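Local atomic coordinates of designed Anbu Protein (Synthetic construct, PDB entry 5LOY), a protein that probably acts as an N-terminal nucleophile hydrolase of the proteasome superfamily, a designed ancestral beta subunit that builds helical assemblies. Residues A[33-43]-A[192-203]; A[1-9]-A[176-187]. All blocks are in the same frame, centred on the assembly; numbering follows the deposited sequence.

Contact 1 (A[33-43]-A[192-203]); sequences MHVFEVPGERV and DLLVYERDSLRV
The guanidinium of Arg202 lies with one face against the turn at Pro39 and Gly40: Gly40 N sits above that plane toward its rim, 3.9 Å from NH2 of Arg202, and NH1 meets Pro39 CB. At the Tyr196 ring, CE1 takes Val43 CG2 at 3.8 Å, and the backbone N of Arg202 stands in the ring plane at its edge. Tyr196 OH accepts from Leu201 N and pairs with Gln117. Strands 33-38 and 192-197 belong to the two facing sheets of the proteasome-type sandwich and cross at 36°, their axes 8.9 Å apart. Between them Val35 CG2 rests on Leu194 CD1 (3.8 Å), while Met33, extended as far as SD, lays its sulfur 3.9 Å from Leu194 CB, and the bend at chi3 (-70°) turns CE toward Asp192 O. Gly40 N donates to Leu201 O at 2.8 Å. Glu37 reaches across fully extended, and its OE2 takes the N-H of Val203 from above the carboxylate plane, 2.9 Å and nearly straight at 170°. Shortened to an alanine here, the side chain would probably leave Val203 N without its acceptor and the backbone at 201-203 less firmly tied to strand 33-38. Val203 CG2 packs on Val35 CG1.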
loop_
_atom_site.group_PDB
_atom_site.type_symbol
_atom_site.label_atom_id
_atom_site.label_comp_id
_atom_site.label_asym_id
_atom_site.label_seq_id
_atom_site.Cartn_x
_atom_site.Cartn_y
_atom_site.Cartn_z
ATOM N N MET A 33 4.948 20.661 6.006
ATOM C CA MET A 33 4.454 21.572 4.985
ATOM C C MET A 33 5.040 22.944 5.249
ATOM O O MET A 33 4.968 23.449 6.385
ATOM C CB MET A 33 2.930 21.638 5.029
ATOM C CG MET A 33 2.296 22.565 3.995
ATOM S SD MET A 33 0.492 22.604 4.026
ATOM C CE MET A 33 0.123 20.965 3.410
ATOM N N HIS A 34 5.629 23.533 4.199
ATOM C CA HIS A 34 6.254 24.857 4.256
ATOM C C HIS A 34 5.739 25.703 3.083
ATOM O O HIS A 34 5.742 25.263 1.935
ATOM C CB HIS A 34 7.781 24.752 4.180
ATOM C CG HIS A 34 8.367 23.787 5.155
ATOM N ND1 HIS A 34 8.911 24.178 6.362
ATOM C CD2 HIS A 34 8.470 22.435 5.117
ATOM C CE1 HIS A 34 9.337 23.112 7.018
ATOM N NE2 HIS A 34 9.076 22.041 6.287
ATOM N N VAL A 35 5.332 26.928 3.386
ATOM C CA VAL A 35 4.689 27.796 2.430
ATOM C C VAL A 35 5.490 29.087 2.221
ATOM O O VAL A 35 5.898 29.747 3.168
ATOM C CB VAL A 35 3.269 28.137 2.903
ATOM C CG1 VAL A 35 2.595 29.085 1.924
ATOM C CG2 VAL A 35 2.458 26.863 3.056
ATOM N N PHE A 36 5.723 29.412 0.955
ATOM C CA PHE A 36 6.378 30.653 0.561
ATOM C C PHE A 36 5.362 31.415 -0.284
ATOM O O PHE A 36 4.961 30.956 -1.338
ATOM C CB PHE A 36 7.665 30.327 -0.202
ATOM C CG PHE A 36 8.561 29.382 0.541
ATOM C CD1 PHE A 36 8.345 28.022 0.484
ATOM C CD2 PHE A 36 9.589 29.862 1.361
ATOM C CE1 PHE A 36 9.150 27.146 1.206
ATOM C CE2 PHE A 36 10.407 28.995 2.092
ATOM C CZ PHE A 36 10.182 27.630 2.007
ATOM N N GLU A 37 4.920 32.557 0.221
ATOM C CA GLU A 37 3.823 33.294 -0.369
ATOM C C GLU A 37 4.236 34.763 -0.561
ATOM O O GLU A 37 4.768 35.384 0.362
ATOM C CB GLU A 37 2.583 33.192 0.532
ATOM C CG GLU A 37 1.342 33.917 -0.016
ATOM C CD GLU A 37 0.150 33.990 0.956
ATOM O OE1 GLU A 37 0.359 33.917 2.187
ATOM O OE2 GLU A 37 -1.014 34.126 0.494
ATOM N N VAL A 38 4.017 35.303 -1.765
ATOM C CA VAL A 38 3.945 36.757 -1.973
ATOM C C VAL A 38 2.541 37.034 -2.488
ATOM O O VAL A 38 2.244 36.781 -3.646
ATOM C CB VAL A 38 4.985 37.282 -2.974
ATOM C CG1 VAL A 38 4.832 38.790 -3.166
ATOM C CG2 VAL A 38 6.384 36.952 -2.491
ATOM N N PRO A 39 1.656 37.529 -1.613
ATOM C CA PRO A 39 0.233 37.562 -1.987
ATOM C C PRO A 39 0.016 38.430 -3.218
ATOM O O PRO A 39 0.544 39.537 -3.279
ATOM C CB PRO A 39 -0.452 38.162 -0.752
ATOM C CG PRO A 39 0.542 38.028 0.363
ATOM C CD PRO A 39 1.890 38.143 -0.290
ATOM N N GLY A 40 -0.720 37.900 -4.193
ATOM C CA GLY A 40 -0.915 38.566 -5.473
ATOM C C GLY A 40 0.193 38.399 -6.515
ATOM O O GLY A 40 0.046 38.912 -7.620
ATOM N N GLU A 41 1.301 37.721 -6.195
ATOM C CA GLU A 41 2.338 37.422 -7.198
ATOM C C GLU A 41 2.695 35.911 -7.246
ATOM O O GLU A 41 2.870 35.387 -8.347
ATOM C CB GLU A 41 3.584 38.354 -7.109
ATOM C CG GLU A 41 4.924 37.684 -6.671
ATOM C CD GLU A 41 5.914 37.170 -7.793
ATOM O OE1 GLU A 41 5.554 36.554 -8.849
ATOM O OE2 GLU A 41 7.141 37.346 -7.573
ATOM N N ARG A 42 2.779 35.210 -6.111
ATOM C CA ARG A 42 3.029 33.751 -6.131
ATOM C C ARG A 42 2.721 33.026 -4.826
ATOM O O ARG A 42 2.776 33.600 -3.758
ATOM C CB ARG A 42 4.497 33.452 -6.454
ATOM C CG ARG A 42 5.468 33.906 -5.363
ATOM C CD ARG A 42 6.918 33.597 -5.678
ATOM N NE ARG A 42 7.309 34.200 -6.942
ATOM C CZ ARG A 42 8.342 33.837 -7.699
ATOM N NH1 ARG A 42 9.152 32.848 -7.343
ATOM N NH2 ARG A 42 8.560 34.466 -8.836
ATOM N N VAL A 43 2.447 31.742 -4.949
ATOM C CA VAL A 43 2.351 30.834 -3.827
ATOM C C VAL A 43 3.136 29.574 -4.158
ATOM O O VAL A 43 2.903 28.958 -5.190
ATOM C CB VAL A 43 0.899 30.409 -3.563
ATOM C CG1 VAL A 43 0.826 29.419 -2.417
ATOM C CG2 VAL A 43 0.041 31.609 -3.256
ATOM N N ASP A 192 -1.631 18.551 8.090
ATOM C CA ASP A 192 -1.770 19.866 7.490
ATOM C C ASP A 192 -2.449 19.683 6.130
ATOM O O ASP A 192 -2.174 18.715 5.407
ATOM C CB ASP A 192 -0.405 20.558 7.371
ATOM C CG ASP A 192 0.165 20.972 8.740
ATOM O OD1 ASP A 192 -0.300 21.999 9.293
ATOM O OD2 ASP A 192 1.047 20.250 9.292
ATOM N N LEU A 193 -3.379 20.582 5.831
ATOM C CA LEU A 193 -4.125 20.562 4.594
ATOM C C LEU A 193 -4.155 21.962 3.976
ATOM O O LEU A 193 -4.487 22.940 4.665
ATOM C CB LEU A 193 -5.552 20.112 4.862
ATOM C CG LEU A 193 -6.486 20.173 3.639
ATOM C CD1 LEU A 193 -6.091 19.113 2.609
ATOM C CD2 LEU A 193 -7.943 19.992 4.053
ATOM N N LEU A 194 -3.820 22.058 2.683
ATOM C CA LEU A 194 -3.852 23.338 1.972
ATOM C C LEU A 194 -4.513 23.170 0.622
ATOM O O LEU A 194 -4.166 22.273 -0.135
ATOM C CB LEU A 194 -2.438 23.870 1.820
ATOM C CG LEU A 194 -2.291 25.311 1.344
ATOM C CD1 LEU A 194 -0.926 25.848 1.774
ATOM C CD2 LEU A 194 -2.463 25.457 -0.158
ATOM N N VAL A 195 -5.478 24.032 0.343
ATOM C CA VAL A 195 -6.239 23.997 -0.903
ATOM C C VAL A 195 -6.082 25.328 -1.610
ATOM O O VAL A 195 -6.408 26.364 -1.048
ATOM C CB VAL A 195 -7.748 23.754 -0.646
ATOM C CG1 VAL A 195 -8.545 23.869 -1.951
ATOM C CG2 VAL A 195 -7.967 22.392 -0.027
ATOM N N TYR A 196 -5.567 25.290 -2.844
ATOM C CA TYR A 196 -5.173 26.502 -3.594
ATOM C C TYR A 196 -6.029 26.638 -4.842
ATOM O O TYR A 196 -6.059 25.716 -5.657
ATOM C CB TYR A 196 -3.665 26.440 -3.987
ATOM C CG TYR A 196 -3.268 27.573 -4.912
ATOM C CD1 TYR A 196 -3.049 28.854 -4.411
ATOM C CD2 TYR A 196 -3.187 27.391 -6.275
ATOM C CE1 TYR A 196 -2.738 29.897 -5.244
ATOM C CE2 TYR A 196 -2.882 28.442 -7.128
ATOM C CZ TYR A 196 -2.664 29.694 -6.608
ATOM O OH TYR A 196 -2.367 30.765 -7.429
ATOM N N GLU A 197 -6.707 27.772 -5.001
ATOM C CA GLU A 197 -7.501 28.036 -6.204
ATOM C C GLU A 197 -6.686 28.657 -7.348
ATOM O O GLU A 197 -6.022 29.679 -7.171
ATOM C CB GLU A 197 -8.649 29.005 -5.905
ATOM C CG GLU A 197 -9.829 28.438 -5.122
ATOM C CD GLU A 197 -10.952 29.469 -4.915
ATOM O OE1 GLU A 197 -10.936 30.571 -5.523
ATOM O OE2 GLU A 197 -11.862 29.183 -4.114
ATOM N N ARG A 198 -6.785 28.053 -8.523
ATOM C CA ARG A 198 -6.129 28.554 -9.721
ATOM C C ARG A 198 -6.296 30.069 -9.901
ATOM O O ARG A 198 -7.401 30.582 -9.829
ATOM C CB ARG A 198 -6.699 27.829 -10.951
ATOM C CG ARG A 198 -5.937 28.068 -12.248
ATOM C CD ARG A 198 -6.791 27.744 -13.461
ATOM N NE ARG A 198 -6.147 26.740 -14.305
ATOM C CZ ARG A 198 -5.194 26.977 -15.216
ATOM N NH1 ARG A 198 -4.702 25.953 -15.912
ATOM N NH2 ARG A 198 -4.712 28.212 -15.443
ATOM N N ASP A 199 -5.182 30.751 -10.149
ATOM C CA ASP A 199 -5.133 32.206 -10.371
ATOM C C ASP A 199 -5.476 33.096 -9.178
ATOM O O ASP A 199 -5.574 34.295 -9.350
ATOM C CB ASP A 199 -6.013 32.658 -11.561
ATOM C CG ASP A 199 -5.673 31.955 -12.877
ATOM O OD1 ASP A 199 -4.654 31.237 -13.003
ATOM O OD2 ASP A 199 -6.466 32.146 -13.819
ATOM N N SER A 200 -5.641 32.549 -7.977
ATOM C CA SER A 200 -5.850 33.402 -6.798
ATOM C C SER A 200 -4.551 34.101 -6.386
ATOM O O SER A 200 -4.584 35.236 -5.975
ATOM C CB SER A 200 -6.413 32.588 -5.627
ATOM O OG SER A 200 -5.543 31.513 -5.289
ATOM N N LEU A 201 -3.425 33.395 -6.493
ATOM C CA LEU A 201 -2.109 33.897 -6.092
ATOM C C LEU A 201 -2.084 34.277 -4.611
ATOM O O LEU A 201 -1.439 35.235 -4.191
ATOM C CB LEU A 201 -1.684 35.057 -6.990
ATOM C CG LEU A 201 -1.624 34.723 -8.491
ATOM C CD1 LEU A 201 -1.288 35.968 -9.298
ATOM C CD2 LEU A 201 -0.609 33.628 -8.789
ATOM N N ARG A 202 -2.784 33.468 -3.831
ATOM C CA ARG A 202 -3.056 33.716 -2.429
ATOM C C ARG A 202 -3.321 32.346 -1.769
ATOM O O ARG A 202 -3.896 31.471 -2.388
ATOM C CB ARG A 202 -4.300 34.604 -2.359
ATOM C CG ARG A 202 -4.339 35.622 -1.246
ATOM C CD ARG A 202 -5.471 36.621 -1.498
ATOM N NE ARG A 202 -5.112 37.647 -2.494
ATOM C CZ ARG A 202 -4.395 38.752 -2.239
ATOM N NH1 ARG A 202 -3.939 39.009 -1.010
ATOM N NH2 ARG A 202 -4.117 39.613 -3.219
ATOM N N VAL A 203 -2.894 32.144 -0.530
ATOM C CA VAL A 203 -3.264 30.924 0.189
ATOM C C VAL A 203 -4.714 31.058 0.656
ATOM O O VAL A 203 -5.006 31.828 1.574
ATOM C CB VAL A 203 -2.378 30.670 1.411
ATOM C CG1 VAL A 203 -2.856 29.438 2.159
ATOM C CG2 VAL A 203 -0.941 30.473 0.987
#

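Contact 2 (A[1-9]-A[176-187])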
loop_
_atom_site.group_PDB
_atom_site.type_symbol
_atom_site.label_atom_id
_atom_site.label_comp_id
_atom_site.label_asym_id
_atom_site.label_seq_id
_atom_site.Cartn_x
_atom_site.Cartn_y
_atom_site.Cartn_z
ATOM N N THR A 1 5.150 9.608 8.325
ATOM C CA THR A 1 5.436 10.409 7.116
ATOM C C THR A 1 4.666 9.921 5.915
ATOM O O THR A 1 4.949 8.871 5.364
ATOM C CB THR A 1 6.938 10.445 6.788
ATOM O OG1 THR A 1 7.678 10.664 7.990
ATOM C CG2 THR A 1 7.236 11.591 5.815
ATOM N N TYR A 2 3.687 10.723 5.521
ATOM C CA TYR A 2 3.006 10.564 4.270
ATOM C C TYR A 2 2.619 11.966 3.795
ATOM O O TYR A 2 2.010 12.734 4.566
ATOM C CB TYR A 2 1.772 9.692 4.471
ATOM C CG TYR A 2 0.851 9.545 3.272
ATOM C CD1 TYR A 2 1.358 9.408 1.988
ATOM C CD2 TYR A 2 -0.530 9.517 3.434
ATOM C CE1 TYR A 2 0.515 9.261 0.898
ATOM C CE2 TYR A 2 -1.388 9.360 2.349
ATOM C CZ TYR A 2 -0.858 9.230 1.084
ATOM O OH TYR A 2 -1.670 9.095 0.001
ATOM N N CYS A 3 2.981 12.297 2.552
ATOM C CA CYS A 3 2.619 13.597 1.973
ATOM C C CYS A 3 2.113 13.408 0.573
ATOM O O CYS A 3 2.600 12.540 -0.158
ATOM C CB CYS A 3 3.812 14.533 1.938
ATOM S SG CYS A 3 4.680 14.724 3.516
ATOM N N VAL A 4 1.132 14.220 0.211
ATOM C CA VAL A 4 0.476 14.131 -1.073
ATOM C C VAL A 4 0.311 15.500 -1.709
ATOM O O VAL A 4 -0.056 16.459 -1.038
ATOM C CB VAL A 4 -0.952 13.565 -0.924
ATOM C CG1 VAL A 4 -1.577 13.296 -2.279
ATOM C CG2 VAL A 4 -0.902 12.265 -0.174
ATOM N N GLY A 5 0.540 15.567 -3.019
ATOM C CA GLY A 5 0.247 16.763 -3.795
ATOM C C GLY A 5 -0.588 16.370 -4.976
ATOM O O GLY A 5 -0.326 15.328 -5.618
ATOM N N ILE A 6 -1.606 17.189 -5.268
ATOM C CA ILE A 6 -2.584 16.873 -6.335
ATOM C C ILE A 6 -2.785 18.068 -7.205
ATOM O O ILE A 6 -2.932 19.164 -6.716
ATOM C CB ILE A 6 -3.956 16.481 -5.775
ATOM C CG1 ILE A 6 -3.824 15.340 -4.796
ATOM C CG2 ILE A 6 -4.881 16.017 -6.879
ATOM C CD1 ILE A 6 -5.130 15.008 -4.118
ATOM N N ARG A 7 -2.833 17.852 -8.505
ATOM C CA ARG A 7 -2.993 18.932 -9.468
ATOM C C ARG A 7 -4.253 18.780 -10.344
ATOM O O ARG A 7 -4.451 17.765 -10.995
ATOM C CB ARG A 7 -1.776 18.954 -10.353
ATOM C CG ARG A 7 -1.711 20.189 -11.223
ATOM C CD ARG A 7 -1.006 19.870 -12.507
ATOM N NE ARG A 7 -0.713 21.076 -13.261
ATOM C CZ ARG A 7 -0.458 21.089 -14.575
ATOM N NH1 ARG A 7 -0.461 19.956 -15.284
ATOM N NH2 ARG A 7 -0.212 22.250 -15.182
ATOM N N LEU A 8 -5.093 19.807 -10.375
ATOM C CA LEU A 8 -6.379 19.766 -11.065
ATOM C C LEU A 8 -6.543 20.993 -11.922
ATOM O O LEU A 8 -5.848 21.985 -11.735
ATOM C CB LEU A 8 -7.494 19.744 -10.029
ATOM C CG LEU A 8 -7.190 18.780 -8.889
ATOM C CD1 LEU A 8 -7.760 19.288 -7.596
ATOM C CD2 LEU A 8 -7.701 17.406 -9.216
ATOM N N ASP A 9 -7.483 20.942 -12.856
ATOM C CA ASP A 9 -7.786 22.113 -13.659
ATOM C C ASP A 9 -8.135 23.289 -12.762
ATOM O O ASP A 9 -7.698 24.407 -13.014
ATOM C CB ASP A 9 -8.936 21.840 -14.646
ATOM C CG ASP A 9 -8.528 20.901 -15.800
ATOM O OD1 ASP A 9 -7.328 20.522 -15.899
ATOM O OD2 ASP A 9 -9.420 20.520 -16.605
ATOM N N SER A 176 -7.533 8.908 1.875
ATOM C CA SER A 176 -6.202 8.322 1.682
ATOM C C SER A 176 -5.378 8.276 2.985
ATOM O O SER A 176 -4.701 7.281 3.262
ATOM C CB SER A 176 -5.432 9.112 0.626
ATOM O OG SER A 176 -4.239 8.433 0.286
ATOM N N PHE A 177 -5.435 9.345 3.777
ATOM C CA PHE A 177 -4.743 9.353 5.051
ATOM C C PHE A 177 -5.379 8.431 6.053
ATOM O O PHE A 177 -4.681 7.770 6.823
ATOM C CB PHE A 177 -4.657 10.760 5.633
ATOM C CG PHE A 177 -3.472 11.505 5.150
ATOM C CD1 PHE A 177 -3.493 12.112 3.906
ATOM C CD2 PHE A 177 -2.312 11.567 5.905
ATOM C CE1 PHE A 177 -2.388 12.780 3.420
ATOM C CE2 PHE A 177 -1.190 12.223 5.414
ATOM C CZ PHE A 177 -1.226 12.821 4.167
ATOM N N ASP A 178 -6.699 8.392 6.067
ATOM C CA ASP A 178 -7.427 7.517 6.987
ATOM C C ASP A 178 -6.973 6.074 6.823
ATOM O O ASP A 178 -6.630 5.414 7.796
ATOM C CB ASP A 178 -8.923 7.646 6.745
ATOM C CG ASP A 178 -9.747 6.640 7.535
ATOM O OD1 ASP A 178 -9.538 6.465 8.761
ATOM O OD2 ASP A 178 -10.635 6.023 6.913
ATOM N N SER A 179 -6.971 5.595 5.584
ATOM C CA SER A 179 -6.585 4.210 5.282
ATOM C C SER A 179 -5.134 3.935 5.652
ATOM O O SER A 179 -4.799 2.864 6.181
ATOM C CB SER A 179 -6.808 3.911 3.798
ATOM O OG SER A 179 -8.191 3.874 3.518
ATOM N N THR A 180 -4.275 4.903 5.380
ATOM C CA THR A 180 -2.859 4.789 5.718
ATOM C C THR A 180 -2.650 4.726 7.231
ATOM O O THR A 180 -1.950 3.843 7.714
ATOM C CB THR A 180 -2.065 5.967 5.131
ATOM O OG1 THR A 180 -2.227 6.008 3.703
ATOM C CG2 THR A 180 -0.617 5.836 5.478
ATOM N N MET A 181 -3.316 5.605 7.981
ATOM C CA MET A 181 -3.182 5.606 9.434
ATOM C C MET A 181 -3.711 4.355 10.104
ATOM O O MET A 181 -3.104 3.851 11.066
ATOM C CB MET A 181 -3.805 6.853 10.035
ATOM C CG MET A 181 -2.917 8.071 9.757
ATOM S SD MET A 181 -3.491 9.678 10.300
ATOM C CE MET A 181 -5.230 9.551 9.892
ATOM N N ARG A 182 -4.785 3.801 9.570
ATOM C CA ARG A 182 -5.297 2.534 10.075
ATOM C C ARG A 182 -4.347 1.369 9.878
ATOM O O ARG A 182 -4.367 0.432 10.646
ATOM C CB ARG A 182 -6.598 2.158 9.375
ATOM C CG ARG A 182 -7.776 2.928 9.886
ATOM C CD ARG A 182 -8.956 2.741 8.960
ATOM N NE ARG A 182 -10.050 3.592 9.420
ATOM C CZ ARG A 182 -11.032 3.215 10.247
ATOM N NH1 ARG A 182 -11.110 1.956 10.675
ATOM N NH2 ARG A 182 -11.951 4.105 10.612
ATOM N N SER A 183 -3.546 1.403 8.821
ATOM C CA SER A 183 -2.799 0.236 8.411
ATOM C C SER A 183 -1.306 0.341 8.667
ATOM O O SER A 183 -0.632 -0.663 8.572
ATOM C CB SER A 183 -3.083 -0.044 6.933
ATOM O OG SER A 183 -4.422 -0.512 6.782
ATOM N N ASN A 184 -0.806 1.516 9.025
ATOM C CA ASN A 184 0.616 1.701 9.239
ATOM C C ASN A 184 0.899 2.727 10.320
ATOM O O ASN A 184 0.483 3.883 10.218
ATOM C CB ASN A 184 1.266 2.159 7.929
ATOM C CG ASN A 184 2.778 2.329 8.042
ATOM O OD1 ASN A 184 3.253 3.280 8.641
ATOM N ND2 ASN A 184 3.531 1.389 7.485
ATOM N N LEU A 185 1.615 2.312 11.348
ATOM C CA LEU A 185 1.792 3.173 12.515
ATOM C C LEU A 185 2.865 4.254 12.380
ATOM O O LEU A 185 3.122 4.979 13.348
ATOM C CB LEU A 185 2.036 2.323 13.778
ATOM C CG LEU A 185 0.790 1.536 14.233
ATOM C CD1 LEU A 185 1.069 0.818 15.548
ATOM C CD2 LEU A 185 -0.421 2.443 14.396
ATOM N N SER A 186 3.499 4.372 11.222
ATOM C CA SER A 186 4.540 5.380 11.051
ATOM C C SER A 186 3.924 6.692 10.532
ATOM O O SER A 186 4.608 7.706 10.463
ATOM C CB SER A 186 5.680 4.881 10.138
ATOM O OG SER A 186 5.275 4.874 8.770
ATOM N N VAL A 187 2.638 6.671 10.185
ATOM C CA VAL A 187 1.939 7.916 9.880
ATOM C C VAL A 187 0.846 8.249 10.907
ATOM O O VAL A 187 0.196 7.355 11.445
ATOM C CB VAL A 187 1.539 8.056 8.380
ATOM C CG1 VAL A 187 2.020 6.892 7.541
ATOM C CG2 VAL A 187 0.074 8.337 8.183
#
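Tyr2 reaches from the first strand to helix 166-183, and its CB lies 4.0 Å from Phe177 CE2, with Val187 CG1 just beyond. With CG anti to the backbone N (chi1 174°), the ring leans toward the helix and over Phe177. CG is 4.0 Å from Phe177 CZ. Next comes CD2, which stands over the centre of one face of the Phe177 ring and is 3.4 Å from its CE2; the two ring planes are inclined at 36°. CE2 lies 3.6 Å from Ser176 OG, with Thr180 OG1 close by, a hydroxyl that is itself turned back to Ser176 O. At the tip, OH donates to Ser176 OG, which lies in the ring plane at its edge, 2.7 Å away. The buried tyrosine hydroxyl thus has two partners, Ser176 OG and Gln145 NE2, and Ser176 OG has a further one in Gly152 O. Two residues further along the strand, Val4 CG2 touches Phe177 CE1 at 3.9 Å, on the same ring. Past the helix, an Asx turn at Asn184 brings the chain back to Thr1, the N-terminal residue that serves as nucleophile in related proteasome subunits. Strand 2-8 runs at 164° to the 176-183 part of helix 166-183, nearly antiparallel, with strand 11-21 beside it in the sheet and helix 153-159 also covering Tyr2 and Ser176.

The centres of contact 1 and contact 2 lie 21 Å apart, and their segments alternate along the chain: 1-9, 33-43, 176-187, 192-203. Helix 166-183 leads into strand 191-197, so the second half of contact 2 is followed almost at once by that of contact 1. Both reach the six-stranded sheet, in which strands 2-8 and 191-197 flank strand 11-21. Contact 1 joins this sheet to the five-stranded one, whereas contact 2 joins it to a helix on its other side, consistent with the layered alpha-beta-beta-alpha architecture of proteasome subunits. The two meet where Arg198 NE probably bonds to Asp9 O, and both touch the second subunit.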